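Local coordinates for protein transcriptional regulator, TetR family (Cytophaga hutchinsonii, PDB 3EUP) that probably regulates transcription as a dimeric TetR-family protein, binding operator DNA through its N-terminal helix-turn-helix domain and responding to a ligand in its C-terminal domain, at residues 119-122 with 123-126; 54-57 with 58-62; 18-21 with 22-26. All coordinates share one frame; numbering follows the deposited sequence.

How the contacts relate
Along the chain come contact 3, on helix 10-31, then contact 2, at the start of helix 55-78, and last contact 1, where helix 122-148 begins. Contacts 2 and 3 have centres about 10 Å apart and touch inside the TetR-type DNA-binding region, V58 meeting F24 and T20 while A62 rests on F24 and A21. Contact 1 lies in the TetR-like C-terminal domain, which in relatives binds the inducer; its centre is about 13 Å from that of contact 2, and H121 and L124 pack on E56 and I60. Contacts 1 and 3 do not touch, their nearest atoms being about 8 Å apart. Helix 55-78 thus bridges the two regions, consistent with relaying ligand-driven movement to the DNA-binding helices.

Contact 1 of 3, residues 119-122 with 123-126; sequences DTHD and ALRK
A123, in the first turn of helix 122-148, sets its methyl CB 3.7 Å from NE2 of H121, the residue at the N-cap position. L124 follows with the main side-chain contact: its CD1 lies over the centre of one imidazole face, 3.9 Å from the ring centroid and 11° off the normal, a CH-pi contact. The ring is brought back over the first turn because H121 CG stands anti to its backbone N (chi1 -169°). The other L124 methyl, CD2, reaches I60 of helix 55-78. R125 N donates to H121 O at 3.0 Å, the first of two backbone bonds that close the turn. The R125 chain bends at chi2 and chi3, and a water lying in the guanidinium plane accepts from NE at 2.9 Å and donates weakly to D122 OD2; R125 NH1 is bound to the carbonyl of A178 of the second subunit. K126 N bonds to D122 O at 2.9 Å, while its extended side chain carries NZ to within 3.6 Å of D122 OD2, a salt bridge at the surface. The carboxylate of D122, near the helix N-terminus and attended by lysine and a water-linked arginine, is probably stabilised in its ionised form.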
ATOM      1  N   ASP A 119      -3.584  10.801   5.936  1.00 26.96           N
ATOM      2  CA  ASP A 119      -3.404  12.234   6.077  1.00 27.45           C
ATOM      3  C   ASP A 119      -4.665  13.034   5.830  1.00 28.01           C
ATOM      4  O   ASP A 119      -4.595  14.249   5.647  1.00 26.61           O
ATOM      5  CB  ASP A 119      -2.255  12.715   5.173  1.00 28.48           C
ATOM      6  CG  ASP A 119      -0.915  12.106   5.592  1.00 30.82           C
ATOM      7  OD1 ASP A 119      -0.542  12.332   6.765  1.00 33.03           O
ATOM      8  OD2 ASP A 119      -0.266  11.398   4.785  1.00 32.47           O
ATOM      9  N   THR A 120      -5.828  12.390   5.850  1.00 28.22           N
ATOM     10  CA  THR A 120      -7.063  13.132   5.643  1.00 28.89           C
ATOM     11  C   THR A 120      -8.218  12.779   6.556  1.00 29.26           C
ATOM     12  O   THR A 120      -9.199  13.504   6.557  1.00 28.36           O
ATOM     13  CB  THR A 120      -7.617  12.882   4.243  1.00 29.21           C
ATOM     14  OG1 THR A 120      -8.060  11.528   4.189  1.00 26.94           O
ATOM     15  CG2 THR A 120      -6.517  13.158   3.164  1.00 30.81           C
ATOM     16  N   HIS A 121      -8.162  11.659   7.265  1.00 28.69           N
ATOM     17  CA  HIS A 121      -9.381  11.189   7.942  1.00 28.84           C
ATOM     18  C   HIS A 121      -9.075  10.318   9.159  1.00 28.53           C
ATOM     19  O   HIS A 121      -8.950   9.113   9.053  1.00 26.89           O
ATOM     20  CB  HIS A 121     -10.273  10.423   6.936  1.00 29.28           C
ATOM     21  CG  HIS A 121     -11.643  10.145   7.456  1.00 31.61           C
ATOM     22  ND1 HIS A 121     -12.763  10.731   6.928  1.00 39.08           N
ATOM     23  CD2 HIS A 121     -12.058   9.475   8.553  1.00 34.73           C
ATOM     24  CE1 HIS A 121     -13.828  10.344   7.614  1.00 37.83           C
ATOM     25  NE2 HIS A 121     -13.424   9.588   8.613  1.00 35.61           N
ATOM     26  N   ASP A 122      -9.028  10.953  10.326  1.00 29.05           N
ATOM     27  CA  ASP A 122      -8.696  10.300  11.589  1.00 29.44           C
ATOM     28  C   ASP A 122      -9.475   9.041  11.903  1.00 28.02           C
ATOM     29  O   ASP A 122      -8.868   8.017  12.234  1.00 25.81           O
ATOM     30  CB  ASP A 122      -8.922  11.278  12.754  1.00 30.97           C
ATOM     31  CG  ASP A 122      -7.663  11.638  13.437  1.00 38.21           C
ATOM     32  OD1 ASP A 122      -7.242  12.824  13.314  1.00 47.47           O
ATOM     33  OD2 ASP A 122      -7.076  10.727  14.093  1.00 45.18           O
ATOM     34  N   ALA A 123     -10.818   9.109  11.823  1.00 27.13           N
ATOM     35  CA  ALA A 123     -11.631   7.966  12.229  1.00 26.75           C
ATOM     36  C   ALA A 123     -11.236   6.734  11.417  1.00 26.00           C
ATOM     37  O   ALA A 123     -11.014   5.680  11.954  1.00 26.04           O
ATOM     38  CB  ALA A 123     -13.158   8.247  12.086  1.00 27.06           C
ATOM     39  N   LEU A 124     -11.143   6.875  10.106  1.00 25.89           N
ATOM     40  CA  LEU A 124     -10.810   5.744   9.260  1.00 25.55           C
ATOM     41  C   LEU A 124      -9.374   5.299   9.360  1.00 24.75           C
ATOM     42  O   LEU A 124      -9.105   4.133   9.195  1.00 23.78           O
ATOM     43  CB  LEU A 124     -11.169   6.037   7.804  1.00 27.06           C
ATOM     44  CG  LEU A 124     -12.644   5.804   7.478  1.00 28.43           C
ATOM     45  CD1 LEU A 124     -13.015   6.548   6.205  1.00 33.00           C
ATOM     46  CD2 LEU A 124     -12.840   4.347   7.386  1.00 28.65           C
ATOM     47  N   ARG A 125      -8.440   6.226   9.603  1.00 23.71           N
ATOM     48  CA  ARG A 125      -7.072   5.828   9.859  1.00 23.63           C
ATOM     49  C   ARG A 125      -7.052   4.938  11.089  1.00 23.53           C
ATOM     50  O   ARG A 125      -6.393   3.904  11.121  1.00 20.99           O
ATOM     51  CB  ARG A 125      -6.184   7.057  10.071  1.00 24.34           C
ATOM     52  CG  ARG A 125      -4.699   6.816   9.878  1.00 25.73           C
ATOM     53  CD  ARG A 125      -4.030   6.122  11.000  1.00 30.17           C
ATOM     54  NE  ARG A 125      -4.178   6.858  12.258  1.00 30.56           N
ATOM     55  CZ  ARG A 125      -3.985   6.336  13.463  1.00 32.66           C
ATOM     56  NH1 ARG A 125      -3.635   5.065  13.633  1.00 33.30           N
ATOM     57  NH2 ARG A 125      -4.132   7.119  14.532  1.00 36.35           N
ATOM     58  N   LYS A 126      -7.776   5.358  12.130  1.00 23.93           N
ATOM     59  CA  LYS A 126      -7.818   4.569  13.350  1.00 24.24           C
ATOM     60  C   LYS A 126      -8.371   3.169  13.098  1.00 23.62           C
ATOM     61  O   LYS A 126      -7.892   2.219  13.669  1.00 24.08           O
ATOM     62  CB  LYS A 126      -8.550   5.322  14.484  1.00 23.67           C
ATOM     63  CG  LYS A 126      -7.658   6.437  15.041  1.00 28.17           C
ATOM     64  CD  LYS A 126      -8.418   7.487  15.951  1.00 31.65           C
ATOM     65  CE  LYS A 126      -7.440   8.556  16.541  1.00 32.65           C
ATOM     66  NZ  LYS A 126      -8.195   9.617  17.316  1.00 37.32           N
TER
HETATM   67  O   HOH W   1      -4.708   9.724  12.110  1.00 42.24           O

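Contact 2 of 3, residues 54-57 with 58-62; sequences NKEA and VAIAA
V58, A59, I60 and A61 each donate their backbone N-H to the carbonyl oxygen four residues earlier, from N54 O through A57 O, and so build the regular first turns of helix 55-78. N54 holds the N-cap position. Its chi1 of 49° turns the amide back over the helix start, where OD1 accepts from A57 N at 2.9 Å in a fairly straight bond (158° at the hydrogen) that meets OD1 nearly along the C=O axis. N54 accepts twice, its backbone O also receiving V58 N at 3.2 Å. V58 leans on the same turn, with CG2 3.4 Å from N54 O and CB 3.3 Å from K55 O, while its side chain is buried against T20 and F24 of helix 10-31. One turn apart, E56 and I60 lie side by side and point the same way: the extended glutamate puts CG 4.0 Å from I60 CD1, a loose van der Waals contact, with OE2 equally near I60 CD1. The first torsion of I60 (chi1 -67°) lays CG1 over its own preceding turn, 3.4 Å from E56 O. K55 leaves in another direction, its NZ hydrogen-bonded to the carbonyls of T32 and L29. Such a side-chain N-cap opens the long helix that, in TetR-family regulators, follows the helix-turn-helix and connects it to the ligand-binding domain.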
ATOM      1  N   ASN A  54     -24.513  10.113   7.132  1.00 30.66           N
ATOM      2  CA  ASN A  54     -23.891  10.783   6.009  1.00 30.40           C
ATOM      3  C   ASN A  54     -23.006   9.808   5.265  1.00 29.90           C
ATOM      4  O   ASN A  54     -22.914   8.625   5.646  1.00 28.21           O
ATOM      5  CB  ASN A  54     -23.046  11.943   6.514  1.00 30.78           C
ATOM      6  CG  ASN A  54     -22.123  11.533   7.653  1.00 33.64           C
ATOM      7  OD1 ASN A  54     -21.417  10.545   7.568  1.00 32.74           O
ATOM      8  ND2 ASN A  54     -22.147  12.303   8.742  1.00 38.86           N
ATOM      9  N   LYS A  55     -22.377  10.298   4.204  1.00 29.17           N
ATOM     10  CA  LYS A  55     -21.541   9.457   3.352  1.00 29.92           C
ATOM     11  C   LYS A  55     -20.422   8.798   4.146  1.00 30.36           C
ATOM     12  O   LYS A  55     -20.042   7.652   3.875  1.00 29.17           O
ATOM     13  CB  LYS A  55     -20.948  10.266   2.202  1.00 30.07           C
ATOM     14  CG  LYS A  55     -20.072   9.419   1.279  1.00 32.38           C
ATOM     15  CD  LYS A  55     -19.787  10.081  -0.035  1.00 35.85           C
ATOM     16  CE  LYS A  55     -18.950  11.304   0.144  1.00 36.36           C
ATOM     17  NZ  LYS A  55     -18.002  11.483  -0.980  1.00 37.15           N
ATOM     18  N   GLU A  56     -19.881   9.550   5.117  1.00 30.33           N
ATOM     19  CA  GLU A  56     -18.788   9.058   5.938  1.00 30.67           C
ATOM     20  C   GLU A  56     -19.202   7.852   6.767  1.00 28.04           C
ATOM     21  O   GLU A  56     -18.426   6.925   6.891  1.00 27.85           O
ATOM     22  CB  GLU A  56     -18.198  10.172   6.837  1.00 31.41           C
ATOM     23  CG  GLU A  56     -17.556   9.654   8.118  1.00 36.69           C
ATOM     24  CD  GLU A  56     -16.747  10.702   8.891  1.00 43.65           C
ATOM     25  OE1 GLU A  56     -16.593  11.856   8.379  1.00 48.93           O
ATOM     26  OE2 GLU A  56     -16.227  10.333   9.989  1.00 46.58           O
ATOM     27  N   ALA A  57     -20.397   7.876   7.344  1.00 27.02           N
ATOM     28  CA  ALA A  57     -20.948   6.726   8.054  1.00 25.71           C
ATOM     29  C   ALA A  57     -21.070   5.507   7.108  1.00 24.83           C
ATOM     30  O   ALA A  57     -20.793   4.387   7.515  1.00 24.40           O
ATOM     31  CB  ALA A  57     -22.318   7.046   8.677  1.00 24.99           C
ATOM     32  N   VAL A  58     -21.438   5.746   5.852  1.00 23.85           N
ATOM     33  CA  VAL A  58     -21.493   4.660   4.863  1.00 23.13           C
ATOM     34  C   VAL A  58     -20.082   4.110   4.571  1.00 22.39           C
ATOM     35  O   VAL A  58     -19.901   2.910   4.518  1.00 21.45           O
ATOM     36  CB  VAL A  58     -22.155   5.084   3.527  1.00 22.45           C
ATOM     37  CG1 VAL A  58     -22.329   3.851   2.639  1.00 21.80           C
ATOM     38  CG2 VAL A  58     -23.487   5.841   3.775  1.00 21.43           C
ATOM     39  N   ALA A  59     -19.095   4.997   4.433  1.00 22.32           N
ATOM     40  CA  ALA A  59     -17.681   4.602   4.176  1.00 21.52           C
ATOM     41  C   ALA A  59     -17.108   3.756   5.296  1.00 21.85           C
ATOM     42  O   ALA A  59     -16.444   2.759   5.038  1.00 22.14           O
ATOM     43  CB  ALA A  59     -16.821   5.811   3.956  1.00 21.42           C
ATOM     44  N   ILE A  60     -17.430   4.120   6.535  1.00 22.11           N
ATOM     45  CA  ILE A  60     -16.977   3.381   7.706  1.00 22.66           C
ATOM     46  C   ILE A  60     -17.566   1.970   7.756  1.00 22.56           C
ATOM     47  O   ILE A  60     -16.834   1.011   7.967  1.00 22.78           O
ATOM     48  CB  ILE A  60     -17.235   4.148   8.994  1.00 23.42           C
ATOM     49  CG1 ILE A  60     -16.338   5.427   9.047  1.00 26.31           C
ATOM     50  CG2 ILE A  60     -17.054   3.191  10.249  1.00 24.14           C
ATOM     51  CD1 ILE A  60     -16.751   6.369  10.163  1.00 27.75           C
ATOM     52  N   ALA A  61     -18.879   1.855   7.548  1.00 22.16           N
ATOM     53  CA  ALA A  61     -19.546   0.566   7.466  1.00 21.35           C
ATOM     54  C   ALA A  61     -18.993  -0.260   6.292  1.00 20.56           C
ATOM     55  O   ALA A  61     -18.785  -1.484   6.438  1.00 20.30           O
ATOM     56  CB  ALA A  61     -21.102   0.765   7.317  1.00 20.29           C
ATOM     57  N   ALA A  62     -18.765   0.382   5.150  1.00 20.29           N
ATOM     58  CA  ALA A  62     -18.126  -0.301   3.998  1.00 20.60           C
ATOM     59  C   ALA A  62     -16.787  -0.894   4.367  1.00 21.07           C
ATOM     60  O   ALA A  62     -16.502  -2.024   3.998  1.00 22.50           O
ATOM     61  CB  ALA A  62     -17.951   0.631   2.778  1.00 19.99           C
TER

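Contact 3 of 3, residues 18-21 with 22-26; sequences ESTA and PVFNV
P22 interrupts the hydrogen-bond ladder of helix 10-31: its nitrogen has no hydrogen to give, and its CD stands 3.4 Å from E18 O, where an amide donor would otherwise be. The ring also presses on A21, whose CB is a tight 3.5 Å from P22 CD. V23 N also lacks the bond to the carbonyl four residues back, S19 O, and the helix is kinked here. T20 O is a double acceptor, receiving F24 N at 3.0 Å in a straight bond (164°) and V23 N at 3.0 Å in a weak, strongly bent one (122°). F24 N to T20 O already restores the i to i-4 pattern, and N25 N continues it to A21 O at 3.0 Å. T20 OG1 sits between its backbone N and carbonyl carbon (chi1 65°), from where it is hydrogen-bonded to I16 O and lies 3.8 Å from F24 CE2. S19 OG is bonded to F15 O, and E18 OE2 to Q14 NE2. Both ends of the N25 amide are bonded, ND2 to the carbonyls of V105 and G107 and OD1 to N112 ND2 of helix 109-117. T20 and F24 touch L37 of helix 34-41, A21 meets N66 of helix 55-78, and P22 and N25 face the loop at 104-107.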
ATOM      1  N   GLU A  18     -23.508  -3.633   1.341  1.00 22.95           N
ATOM      2  CA  GLU A  18     -23.087  -4.630   0.347  1.00 23.58           C
ATOM      3  C   GLU A  18     -22.926  -4.046  -1.049  1.00 23.81           C
ATOM      4  O   GLU A  18     -21.984  -4.380  -1.737  1.00 23.43           O
ATOM      5  CB  GLU A  18     -24.070  -5.815   0.334  1.00 25.01           C
ATOM      6  CG  GLU A  18     -23.873  -6.633   1.577  1.00 27.02           C
ATOM      7  CD  GLU A  18     -24.861  -7.712   1.790  1.00 31.78           C
ATOM      8  OE1 GLU A  18     -25.653  -8.032   0.845  1.00 32.16           O
ATOM      9  OE2 GLU A  18     -24.812  -8.240   2.933  1.00 33.70           O
ATOM     10  N   SER A  19     -23.836  -3.157  -1.441  1.00 23.94           N
ATOM     11  CA  SER A  19     -23.866  -2.599  -2.787  1.00 23.90           C
ATOM     12  C   SER A  19     -22.795  -1.565  -2.972  1.00 22.82           C
ATOM     13  O   SER A  19     -22.275  -1.397  -4.082  1.00 22.13           O
ATOM     14  CB  SER A  19     -25.198  -1.887  -3.040  1.00 23.54           C
ATOM     15  OG  SER A  19     -26.237  -2.819  -3.007  1.00 29.30           O
ATOM     16  N   THR A  20     -22.516  -0.806  -1.914  1.00 22.09           N
ATOM     17  CA  THR A  20     -21.633   0.328  -2.075  1.00 22.01           C
ATOM     18  C   THR A  20     -20.210   0.055  -1.665  1.00 22.35           C
ATOM     19  O   THR A  20     -19.349   0.835  -2.022  1.00 21.39           O
ATOM     20  CB  THR A  20     -22.102   1.573  -1.302  1.00 22.63           C
ATOM     21  OG1 THR A  20     -22.061   1.309   0.111  1.00 19.61           O
ATOM     22  CG2 THR A  20     -23.540   1.969  -1.754  1.00 22.20           C
ATOM     23  N   ALA A  21     -19.972  -1.024  -0.919  1.00 22.83           N
ATOM     24  CA  ALA A  21     -18.613  -1.368  -0.453  1.00 23.19           C
ATOM     25  C   ALA A  21     -17.583  -1.528  -1.597  1.00 23.58           C
ATOM     26  O   ALA A  21     -16.411  -1.132  -1.436  1.00 25.19           O
ATOM     27  CB  ALA A  21     -18.630  -2.621   0.433  1.00 21.87           C
ATOM     28  N   PRO A  22     -17.978  -2.114  -2.734  1.00 24.03           N
ATOM     29  CA  PRO A  22     -17.031  -2.200  -3.871  1.00 24.09           C
ATOM     30  C   PRO A  22     -16.717  -0.835  -4.476  1.00 24.43           C
ATOM     31  O   PRO A  22     -15.611  -0.616  -4.984  1.00 25.42           O
ATOM     32  CB  PRO A  22     -17.796  -3.053  -4.896  1.00 24.85           C
ATOM     33  CG  PRO A  22     -18.800  -3.777  -4.108  1.00 25.02           C
ATOM     34  CD  PRO A  22     -19.197  -2.890  -2.994  1.00 23.93           C
ATOM     35  N   VAL A  23     -17.672   0.094  -4.426  1.00 23.92           N
ATOM     36  CA  VAL A  23     -17.427   1.434  -4.932  1.00 23.50           C
ATOM     37  C   VAL A  23     -16.482   2.149  -3.963  1.00 22.86           C
ATOM     38  O   VAL A  23     -15.528   2.813  -4.402  1.00 23.65           O
ATOM     39  CB  VAL A  23     -18.712   2.293  -5.067  1.00 23.33           C
ATOM     40  CG1 VAL A  23     -18.384   3.596  -5.725  1.00 24.40           C
ATOM     41  CG2 VAL A  23     -19.807   1.542  -5.884  1.00 26.44           C
ATOM     42  N   PHE A  24     -16.730   2.089  -2.656  1.00 21.68           N
ATOM     43  CA  PHE A  24     -15.787   2.780  -1.760  1.00 20.52           C
ATOM     44  C   PHE A  24     -14.389   2.179  -1.883  1.00 20.76           C
ATOM     45  O   PHE A  24     -13.401   2.900  -1.848  1.00 21.40           O
ATOM     46  CB  PHE A  24     -16.212   2.759  -0.302  1.00 20.00           C
ATOM     47  CG  PHE A  24     -17.306   3.717   0.013  1.00 19.94           C
ATOM     48  CD1 PHE A  24     -17.070   5.100   0.026  1.00 19.69           C
ATOM     49  CD2 PHE A  24     -18.584   3.254   0.233  1.00 18.71           C
ATOM     50  CE1 PHE A  24     -18.106   6.011   0.313  1.00 19.88           C
ATOM     51  CE2 PHE A  24     -19.644   4.151   0.503  1.00 18.57           C
ATOM     52  CZ  PHE A  24     -19.399   5.519   0.550  1.00 20.38           C
ATOM     53  N   ASN A  25     -14.300   0.864  -2.007  1.00 21.39           N
ATOM     54  CA  ASN A  25     -13.000   0.186  -2.044  1.00 22.16           C
ATOM     55  C   ASN A  25     -12.172   0.588  -3.263  1.00 24.05           C
ATOM     56  O   ASN A  25     -10.951   0.588  -3.185  1.00 25.55           O
ATOM     57  CB  ASN A  25     -13.136  -1.330  -1.966  1.00 21.71           C
ATOM     58  CG  ASN A  25     -11.857  -2.012  -1.545  1.00 21.38           C
ATOM     59  OD1 ASN A  25     -11.124  -1.526  -0.672  1.00 22.47           O
ATOM     60  ND2 ASN A  25     -11.570  -3.135  -2.167  1.00 21.81           N
ATOM     61  N   VAL A  26     -12.842   0.981  -4.336  1.00 24.78           N
ATOM     62  CA  VAL A  26     -12.208   1.369  -5.606  1.00 25.12           C
ATOM     63  C   VAL A  26     -11.982   2.876  -5.722  1.00 25.56           C
ATOM     64  O   VAL A  26     -10.874   3.326  -6.023  1.00 25.18           O
ATOM     65  CB  VAL A  26     -13.070   0.871  -6.794  1.00 25.08           C
ATOM     66  CG1 VAL A  26     -12.665   1.563  -8.148  1.00 25.87           C
ATOM     67  CG2 VAL A  26     -12.923  -0.615  -6.908  1.00 25.32           C
TER